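Local coordinates for putative glycoside hydrolase (Bacteroides thetaiotaomicron VPI-5482, PDB 3HBZ), which binds calcium and may act in carbohydrate metabolism, possibly as a glycoside hydrolase, though its activity has not been established, at residues L46-T51 and R66-P71; T64-D67 and Q73-V76; M124-G129 and V308-T313; K235-D240 and N322-S327. All blocks are in the same frame, centred on the assembly; numbering follows the deposited sequence.

How the contacts relate
Contacts 1 and 2 form one cluster in the N-terminal part of the chain: their centres are 6 Å apart, they share R66 and D67, and F68 CZ of contact 1 packs 3.5 Å from Y74 OH of contact 2. Contacts 3 and 4 lie in the putative carbohydrate metabolism domain, with centres 19 Å apart, and meet where T313 N probably bonds to D240 O at 3.0 Å. The centres of contacts 2 and 4 are 45 Å apart, on opposite sides of the chain's centre. Of the four, contact 3 runs nearest that centre; there the W126 side chain is about 7 Å from a sodium ion, whereas contacts 1 and 4 are remote from the known metal sites.

Contact 1. Residues L46-T51 and R66-P71; sequences LAPEFT and RDFHSP
The F68 ring overlaps L46 and P48 with its CD2-CE2-CZ side. P48 packs on it, its CG 3.5 Å from F68 CZ, and the two side chains come from opposite directions, the proline approaching the ring obliquely. L46 contributes differently: its O sits at the ring edge, near the plane, 3.5 Å from F68 CE2, while its CB lies 3.9 Å from F68 CD2. F68 keeps CG anti to its own carbonyl carbon (chi1 -75°), which turns the ring toward L46 and P48. The same L46 O accepts a hydrogen bond from R66 N at 2.8 Å, with an N-H...O angle of 161°. The return bond, L46 N to R66 O, is weak at 3.0 Å and 124°, so the two residues make a single antiparallel hydrogen-bonded bridge and no longer ladder. Beyond it the chain bends through an Asx turn: D67 OD1 receives H69 N at 3.1 Å and also H69 ND1 at 2.7 Å, the latter on its syn lone pair. F68 goes on to pack against V89 and V91 of strand 84-92 and against Y74. A loop aromatic thus packs between the segment leading into strand 49-52, which pairs with 12-16, and the five-stranded sheet containing 84-92, as in the core of a small beta-sandwich, consistent with an immunoglobulin-like domain.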
# COMPACT_ATOMS: atom_id res chain seq x y z
N LEU A 46 -4.59 16.08 -19.82
CA LEU A 46 -5.09 16.37 -18.48
C LEU A 46 -4.31 17.52 -17.87
O LEU A 46 -3.12 17.71 -18.16
CB LEU A 46 -4.98 15.12 -17.61
CG LEU A 46 -5.75 13.90 -18.08
CD1 LEU A 46 -5.34 12.66 -17.26
CD2 LEU A 46 -7.26 14.15 -17.98
N ALA A 47 -4.97 18.27 -16.99
CA ALA A 47 -4.42 19.51 -16.47
C ALA A 47 -4.56 19.52 -14.94
O ALA A 47 -5.36 20.27 -14.39
CB ALA A 47 -5.16 20.74 -17.13
N PRO A 48 -3.79 18.66 -14.27
CA PRO A 48 -3.82 18.62 -12.80
C PRO A 48 -3.60 20.00 -12.16
O PRO A 48 -2.74 20.80 -12.61
CB PRO A 48 -2.67 17.66 -12.45
CG PRO A 48 -2.21 17.02 -13.74
CD PRO A 48 -2.72 17.83 -14.85
N GLU A 49 -4.39 20.29 -11.13
CA GLU A 49 -4.20 21.49 -10.30
C GLU A 49 -3.80 21.12 -8.89
O GLU A 49 -4.31 20.14 -8.32
CB GLU A 49 -5.47 22.34 -10.26
CG GLU A 49 -5.71 22.99 -11.57
CD GLU A 49 -6.98 23.78 -11.59
OE1 GLU A 49 -7.61 23.93 -10.51
OE2 GLU A 49 -7.34 24.22 -12.70
N PHE A 50 -2.85 21.88 -8.34
CA PHE A 50 -2.23 21.52 -7.07
C PHE A 50 -2.47 22.63 -6.04
O PHE A 50 -2.71 23.80 -6.38
CB PHE A 50 -0.72 21.30 -7.24
CG PHE A 50 -0.36 20.40 -8.38
CD1 PHE A 50 -0.49 19.02 -8.25
CD2 PHE A 50 0.01 20.92 -9.62
CE1 PHE A 50 -0.20 18.16 -9.33
CE2 PHE A 50 0.33 20.07 -10.68
CZ PHE A 50 0.23 18.69 -10.53
N THR A 51 -2.41 22.24 -4.77
CA THR A 51 -2.12 23.20 -3.73
C THR A 51 -0.68 22.95 -3.31
O THR A 51 -0.17 21.82 -3.44
CB THR A 51 -3.09 23.12 -2.56
OG1 THR A 51 -3.02 21.81 -1.97
CG2 THR A 51 -4.55 23.46 -3.01
N ARG A 66 -1.06 18.40 -19.97
CA ARG A 66 0.03 17.54 -20.41
C ARG A 66 -0.49 16.19 -20.80
O ARG A 66 -1.63 15.84 -20.47
CB ARG A 66 1.09 17.39 -19.33
CG ARG A 66 1.34 18.66 -18.52
CD ARG A 66 2.42 18.43 -17.45
NE ARG A 66 3.76 18.40 -18.03
CZ ARG A 66 4.87 18.34 -17.30
NH1 ARG A 66 4.80 18.31 -15.98
NH2 ARG A 66 6.04 18.32 -17.89
N ASP A 67 0.38 15.46 -21.48
CA ASP A 67 0.11 14.11 -21.97
C ASP A 67 0.63 13.11 -20.94
O ASP A 67 1.85 12.99 -20.74
CB ASP A 67 0.82 13.89 -23.32
CG ASP A 67 0.42 12.58 -23.98
OD1 ASP A 67 -0.28 11.76 -23.33
OD2 ASP A 67 0.77 12.38 -25.16
N PHE A 68 -0.29 12.41 -20.28
CA PHE A 68 0.05 11.49 -19.21
C PHE A 68 0.07 10.00 -19.66
O PHE A 68 0.06 9.07 -18.86
CB PHE A 68 -0.91 11.70 -18.04
CG PHE A 68 -0.60 12.94 -17.26
CD1 PHE A 68 0.31 12.91 -16.22
CD2 PHE A 68 -1.17 14.17 -17.60
CE1 PHE A 68 0.61 14.06 -15.51
CE2 PHE A 68 -0.86 15.33 -16.89
CZ PHE A 68 0.02 15.28 -15.85
N HIS A 69 0.15 9.78 -20.96
CA HIS A 69 0.54 8.46 -21.44
C HIS A 69 1.83 7.96 -20.75
O HIS A 69 1.94 6.78 -20.44
CB HIS A 69 0.64 8.46 -22.95
CG HIS A 69 -0.70 8.32 -23.61
ND1 HIS A 69 -1.42 9.40 -24.07
CD2 HIS A 69 -1.46 7.23 -23.84
CE1 HIS A 69 -2.56 8.97 -24.58
NE2 HIS A 69 -2.61 7.66 -24.45
N SER A 70 2.76 8.88 -20.48
CA SER A 70 3.92 8.60 -19.63
C SER A 70 3.91 9.55 -18.47
O SER A 70 3.39 10.65 -18.59
CB SER A 70 5.22 8.81 -20.38
OG SER A 70 5.40 7.79 -21.30
N PRO A 71 4.52 9.15 -17.35
CA PRO A 71 4.51 10.03 -16.18
C PRO A 71 5.24 11.33 -16.50
O PRO A 71 6.15 11.32 -17.30
CB PRO A 71 5.27 9.24 -15.12
CG PRO A 71 5.12 7.81 -15.52
CD PRO A 71 5.17 7.86 -17.04

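Contact 2. Residues T64-D67 and Q73-V76; sequences TARD and QYTV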
# COMPACT_ATOMS: atom_id res chain seq x y z
N THR A 64 -1.38 23.25 -15.94
CA THR A 64 -0.82 23.00 -17.28
C THR A 64 -1.35 21.67 -17.83
O THR A 64 -1.32 20.65 -17.13
CB THR A 64 0.73 22.95 -17.25
OG1 THR A 64 1.26 24.16 -16.69
CG2 THR A 64 1.31 22.74 -18.68
N ALA A 65 -1.82 21.69 -19.08
CA ALA A 65 -2.28 20.49 -19.76
C ALA A 65 -1.05 19.70 -20.21
O ALA A 65 -0.12 20.28 -20.78
CB ALA A 65 -3.17 20.85 -21.03
N ARG A 66 -1.06 18.40 -19.97
CA ARG A 66 0.03 17.54 -20.41
C ARG A 66 -0.49 16.19 -20.80
O ARG A 66 -1.63 15.84 -20.47
CB ARG A 66 1.09 17.39 -19.33
CG ARG A 66 1.34 18.66 -18.52
CD ARG A 66 2.42 18.43 -17.45
NE ARG A 66 3.76 18.40 -18.03
CZ ARG A 66 4.87 18.34 -17.30
NH1 ARG A 66 4.80 18.31 -15.98
NH2 ARG A 66 6.04 18.32 -17.89
N ASP A 67 0.38 15.46 -21.48
CA ASP A 67 0.11 14.11 -21.97
C ASP A 67 0.63 13.11 -20.94
O ASP A 67 1.85 12.99 -20.74
CB ASP A 67 0.82 13.89 -23.32
CG ASP A 67 0.42 12.58 -23.98
OD1 ASP A 67 -0.28 11.76 -23.33
OD2 ASP A 67 0.77 12.38 -25.16
N GLN A 73 6.97 15.00 -14.98
CA GLN A 73 7.65 15.57 -13.82
C GLN A 73 7.35 17.07 -13.65
O GLN A 73 7.28 17.83 -14.61
CB GLN A 73 9.16 15.42 -13.94
CG GLN A 73 9.66 13.97 -13.95
CD GLN A 73 11.14 13.88 -13.72
OE1 GLN A 73 11.81 14.89 -13.54
NE2 GLN A 73 11.66 12.67 -13.72
N TYR A 74 7.20 17.47 -12.39
CA TYR A 74 7.08 18.85 -11.99
C TYR A 74 8.11 19.15 -10.92
O TYR A 74 8.39 18.31 -10.07
CB TYR A 74 5.71 19.12 -11.35
CG TYR A 74 4.47 18.91 -12.23
CD1 TYR A 74 4.04 17.65 -12.57
CD2 TYR A 74 3.70 19.99 -12.67
CE1 TYR A 74 2.87 17.45 -13.33
CE2 TYR A 74 2.55 19.81 -13.43
CZ TYR A 74 2.13 18.54 -13.75
OH TYR A 74 1.01 18.35 -14.50
N THR A 75 8.61 20.38 -10.91
CA THR A 75 9.51 20.84 -9.85
C THR A 75 8.86 21.95 -9.03
O THR A 75 8.42 22.95 -9.57
CB THR A 75 10.85 21.33 -10.50
OG1 THR A 75 11.45 20.21 -11.12
CG2 THR A 75 11.82 21.90 -9.49
N VAL A 76 8.86 21.77 -7.72
CA VAL A 76 8.39 22.74 -6.76
C VAL A 76 9.64 23.39 -6.16
O VAL A 76 10.58 22.72 -5.73
CB VAL A 76 7.57 22.07 -5.67
CG1 VAL A 76 7.10 23.07 -4.65
CG2 VAL A 76 6.37 21.29 -6.29
O HOH W 1 -0.69 20.60 -14.58
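R66 reaches Y74 by a cation-pi contact and Q73 by a hydrogen bond, one guanidinium serving both. R66 CZ is 4.6 Å from the centroid of the Y74 ring and 15° off the ring normal. The two planes stand 88° apart, so the guanidinium does not lie flat on the ring: its edge comes down over the face, with NH1 above the centre. The bend at chi3 turns the group down in this way, and on the way R66 CD passes 3.3 Å from Y74 OH.

The hydrogen bond also uses R66 NH1, which donates to Q73 O at 2.9 Å in a nearly straight line (168°). Q73 O lies close to the guanidinium plane, whereas the donor stands well above the carbonyl plane. Strands 57-59 and 72-77 form a beta hairpin with a long connection, to which R66 belongs, so its side chain ties that connection back to the second strand. A leucine in its place would probably leave Q73 O without this donor and the Y74 face without its cation.

Water mediates a third link: water 1 donates to T64 O at 2.6 Å and accepts from Y74 OH at 2.8 Å.

Contact 3. Residues M124-G129 and V308-T313; sequences MEWASG and VAIVFT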
# COMPACT_ATOMS: atom_id res chain seq x y z
N MSE A 124 0.05 0.04 -11.18
CA MSE A 124 -0.22 -0.02 -9.72
C MSE A 124 1.08 -0.08 -8.92
O MSE A 124 2.03 -0.79 -9.30
CB MSE A 124 -1.08 -1.24 -9.36
CG MSE A 124 -1.71 -1.11 -7.96
SE MSE A 124 -2.70 -2.67 -7.51
CE MSE A 124 -1.22 -3.82 -6.94
N GLU A 125 1.11 0.67 -7.81
CA GLU A 125 2.12 0.58 -6.80
C GLU A 125 1.56 -0.05 -5.53
O GLU A 125 0.60 0.46 -4.92
CB GLU A 125 2.69 1.95 -6.47
CG GLU A 125 3.11 2.73 -7.71
CD GLU A 125 4.05 3.91 -7.43
OE1 GLU A 125 4.45 4.14 -6.25
OE2 GLU A 125 4.39 4.59 -8.45
N TRP A 126 2.11 -1.19 -5.14
CA TRP A 126 1.79 -1.78 -3.84
C TRP A 126 2.32 -0.85 -2.76
O TRP A 126 3.28 -0.10 -2.97
CB TRP A 126 2.44 -3.14 -3.65
CG TRP A 126 1.87 -4.26 -4.48
CD1 TRP A 126 2.21 -4.58 -5.75
CD2 TRP A 126 0.86 -5.20 -4.07
NE1 TRP A 126 1.44 -5.67 -6.18
CE2 TRP A 126 0.64 -6.08 -5.15
CE3 TRP A 126 0.16 -5.41 -2.89
CZ2 TRP A 126 -0.28 -7.11 -5.08
CZ3 TRP A 126 -0.73 -6.45 -2.80
CH2 TRP A 126 -0.95 -7.30 -3.89
N ALA A 127 1.68 -0.90 -1.60
CA ALA A 127 2.11 -0.11 -0.44
C ALA A 127 2.64 -1.05 0.64
O ALA A 127 2.27 -2.24 0.66
CB ALA A 127 0.92 0.70 0.10
N SER A 128 3.46 -0.51 1.55
CA SER A 128 3.89 -1.19 2.78
C SER A 128 4.14 -0.15 3.83
O SER A 128 4.05 1.06 3.55
CB SER A 128 5.20 -1.96 2.61
OG SER A 128 6.31 -1.08 2.41
N GLY A 129 4.51 -0.60 5.03
CA GLY A 129 4.95 0.32 6.06
C GLY A 129 6.39 0.80 6.00
O GLY A 129 6.88 1.38 6.97
N VAL A 308 -11.35 -3.13 -3.47
CA VAL A 308 -10.79 -4.36 -3.00
C VAL A 308 -9.41 -4.06 -2.47
O VAL A 308 -8.68 -3.24 -3.06
CB VAL A 308 -10.70 -5.44 -4.11
CG1 VAL A 308 -9.80 -6.60 -3.62
CG2 VAL A 308 -12.13 -5.97 -4.46
N ALA A 309 -9.07 -4.71 -1.36
CA ALA A 309 -7.70 -4.76 -0.83
C ALA A 309 -7.24 -6.20 -0.68
O ALA A 309 -8.03 -7.09 -0.32
CB ALA A 309 -7.61 -4.05 0.55
N ILE A 310 -5.95 -6.41 -0.91
CA ILE A 310 -5.24 -7.65 -0.63
C ILE A 310 -4.15 -7.26 0.35
O ILE A 310 -3.46 -6.23 0.16
CB ILE A 310 -4.61 -8.27 -1.89
CG1 ILE A 310 -5.69 -8.73 -2.88
CG2 ILE A 310 -3.63 -9.45 -1.55
CD1 ILE A 310 -5.15 -8.94 -4.30
N VAL A 311 -3.99 -8.06 1.39
CA VAL A 311 -3.02 -7.80 2.44
C VAL A 311 -2.25 -9.07 2.83
O VAL A 311 -2.88 -10.15 3.04
CB VAL A 311 -3.72 -7.29 3.72
CG1 VAL A 311 -2.65 -6.92 4.76
CG2 VAL A 311 -4.66 -6.10 3.41
N PHE A 312 -0.93 -8.92 2.90
CA PHE A 312 0.01 -9.91 3.41
C PHE A 312 0.76 -9.34 4.59
O PHE A 312 1.17 -8.17 4.56
CB PHE A 312 1.04 -10.28 2.37
CG PHE A 312 0.47 -10.64 1.03
CD1 PHE A 312 -0.02 -11.91 0.81
CD2 PHE A 312 0.48 -9.73 -0.00
CE1 PHE A 312 -0.56 -12.26 -0.41
CE2 PHE A 312 -0.05 -10.07 -1.26
CZ PHE A 312 -0.56 -11.33 -1.45
N THR A 313 0.94 -10.14 5.63
CA THR A 313 1.79 -9.74 6.77
C THR A 313 2.49 -10.95 7.42
O THR A 313 1.91 -12.03 7.56
CB THR A 313 1.03 -8.93 7.81
OG1 THR A 313 1.94 -8.60 8.88
CG2 THR A 313 -0.15 -9.74 8.42
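W126 projects its six-membered ring at I310 and F312 of strand 306-313, a strand of the extensive antiparallel framework of this domain, whose family belongs to the galactose-binding-like clan of jelly-roll beta-sandwiches. No hydrogen bond crosses between the segments; apolar side-chain packing carries the contact and involves just these three residues. W126 sets CG anti to its carbonyl carbon (chi1 -71°) and stands the indole across the CA-CB-CG plane (chi2 86°), which sends CH2 and CZ3 forward as the leading atoms. W126 CH2 lies 3.9 Å from F312 CE2; the indole meets the phenyl at its edge, near the phenyl plane, while F312 approaches the indole obliquely, so no parallel stack forms. I310 places CG2 opposite its backbone N and thus toward the tryptophan, where it comes 4.2 Å from W126 CH2. I310 O lies at the edge of the indole, 4.0 Å from W126 CZ3. On one indole face rests the methyl CE of the selenomethionine M124, 3.3 Å above the plane and shifted toward the rim. Y100 makes an edge-to-face pair with W126, and F312 goes on to L159 and L161 of strand 158-165. The polar end of the indole points to another partner: the W126 side chain is about 7 Å from the sodium ion, and W126 NE1 donates to OE2 of E116, a residue of the sodium site.

Contact 4. Residues K235-D240 and N322-S327; sequences KRDICD and NGAIGS
D237 accepts for both loops, and its OD2 carries the bonds to the other segment. S327 OG donates to D237 OD2 at 2.6 Å, arriving on the anti side, while A324 N donates at 2.9 Å with a nearly straight N-H...O angle of 166°. A324 N stands well above the carboxylate plane, and the two donors come from opposite faces of it. S315 OG is a further partner of OD2. With CG anti to N (chi1 -154°), the acid group is carried over the corner at G323, whose CA lies 3.7 Å from D237 OD2.

OD1 is served separately. Water 2 donates to D237 OD1 at 2.7 Å and to N322 O at 2.7 Å, joining the loops a second time, and I238 N adds a weak bond from within its own segment. S327 OG, having given its proton to D237, accepts from G222 N. S327 N bonds to A324 O at 3.0 Å, completing a type II beta turn that holds A324 N and S327 OG on the same acceptor. An alanine at D237 would probably leave A324 N and S327 OG without their shared acceptor and water 2 with one partner fewer.

The pairing joins the loops leading into strands 240-247 and 328-338 of the domain. Its chemistry is consistent with a buried carboxylate whose desolvation is probably offset by hydrogen bonds from backbone, hydroxyls and water.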
# COMPACT_ATOMS: atom_id res chain seq x y z
N LYS A 235 3.49 -19.10 22.93
CA LYS A 235 2.95 -18.59 21.67
C LYS A 235 3.93 -18.74 20.51
O LYS A 235 5.13 -18.61 20.68
CB LYS A 235 2.48 -17.14 21.85
CG LYS A 235 1.08 -16.89 21.25
CD LYS A 235 0.46 -15.52 21.58
CE LYS A 235 -0.71 -15.21 20.62
NZ LYS A 235 -1.13 -13.78 20.64
N ARG A 236 3.41 -19.09 19.33
CA ARG A 236 4.23 -19.16 18.12
C ARG A 236 3.63 -18.19 17.10
O ARG A 236 2.42 -18.07 17.01
CB ARG A 236 4.30 -20.58 17.63
CG ARG A 236 5.43 -20.85 16.67
CD ARG A 236 6.73 -21.41 17.30
NE ARG A 236 7.65 -21.66 16.18
CZ ARG A 236 8.93 -21.31 16.07
NH1 ARG A 236 9.61 -20.74 17.06
NH2 ARG A 236 9.55 -21.57 14.94
N ASP A 237 4.46 -17.41 16.41
CA ASP A 237 3.94 -16.41 15.49
C ASP A 237 3.30 -17.12 14.28
O ASP A 237 3.56 -18.31 14.03
CB ASP A 237 5.09 -15.48 15.04
CG ASP A 237 4.63 -14.09 14.61
OD1 ASP A 237 3.40 -13.77 14.62
OD2 ASP A 237 5.54 -13.29 14.24
N ILE A 238 2.43 -16.40 13.57
CA ILE A 238 1.87 -16.89 12.31
C ILE A 238 1.63 -15.69 11.43
O ILE A 238 1.45 -14.57 11.92
CB ILE A 238 0.56 -17.75 12.53
CG1 ILE A 238 0.22 -18.64 11.32
CG2 ILE A 238 -0.67 -16.82 12.93
CD1 ILE A 238 1.38 -19.61 10.84
N CYS A 239 1.67 -15.91 10.11
CA CYS A 239 1.34 -14.91 9.12
C CYS A 239 -0.16 -14.72 8.96
O CYS A 239 -0.97 -15.52 9.50
CB CYS A 239 1.93 -15.33 7.78
SG CYS A 239 1.36 -16.95 7.23
N ASP A 240 -0.54 -13.67 8.24
CA ASP A 240 -1.93 -13.47 7.78
C ASP A 240 -1.90 -13.10 6.31
O ASP A 240 -0.96 -12.42 5.82
CB ASP A 240 -2.63 -12.39 8.61
CG ASP A 240 -4.15 -12.53 8.63
OD1 ASP A 240 -4.75 -13.45 8.03
OD2 ASP A 240 -4.75 -11.67 9.27
N ASN A 322 2.39 -7.48 18.54
CA ASN A 322 2.49 -8.83 19.01
C ASN A 322 3.00 -9.72 17.91
O ASN A 322 2.35 -9.87 16.87
CB ASN A 322 1.12 -9.29 19.49
CG ASN A 322 0.59 -8.41 20.57
OD1 ASN A 322 1.35 -7.76 21.28
ND2 ASN A 322 -0.72 -8.36 20.70
N GLY A 323 4.15 -10.34 18.14
CA GLY A 323 4.82 -11.06 17.04
C GLY A 323 6.22 -11.45 17.40
O GLY A 323 6.69 -11.13 18.47
N ALA A 324 6.90 -12.14 16.50
CA ALA A 324 8.30 -12.52 16.75
C ALA A 324 9.23 -11.87 15.74
O ALA A 324 9.04 -12.00 14.51
CB ALA A 324 8.44 -14.04 16.72
N ILE A 325 10.27 -11.22 16.22
CA ILE A 325 11.25 -10.68 15.33
C ILE A 325 11.82 -11.84 14.55
O ILE A 325 12.10 -12.88 15.10
CB ILE A 325 12.33 -9.96 16.10
CG1 ILE A 325 11.72 -8.69 16.73
CG2 ILE A 325 13.54 -9.61 15.17
CD1 ILE A 325 12.64 -8.11 17.89
N GLY A 326 11.99 -11.66 13.25
CA GLY A 326 12.52 -12.73 12.39
C GLY A 326 11.44 -13.55 11.68
O GLY A 326 11.75 -14.32 10.81
N SER A 327 10.17 -13.41 12.07
CA SER A 327 9.10 -14.10 11.34
C SER A 327 9.19 -13.72 9.88
O SER A 327 9.28 -12.54 9.59
CB SER A 327 7.71 -13.80 11.92
OG SER A 327 7.57 -14.51 13.15
O HOH W 2 1.51 -12.07 15.45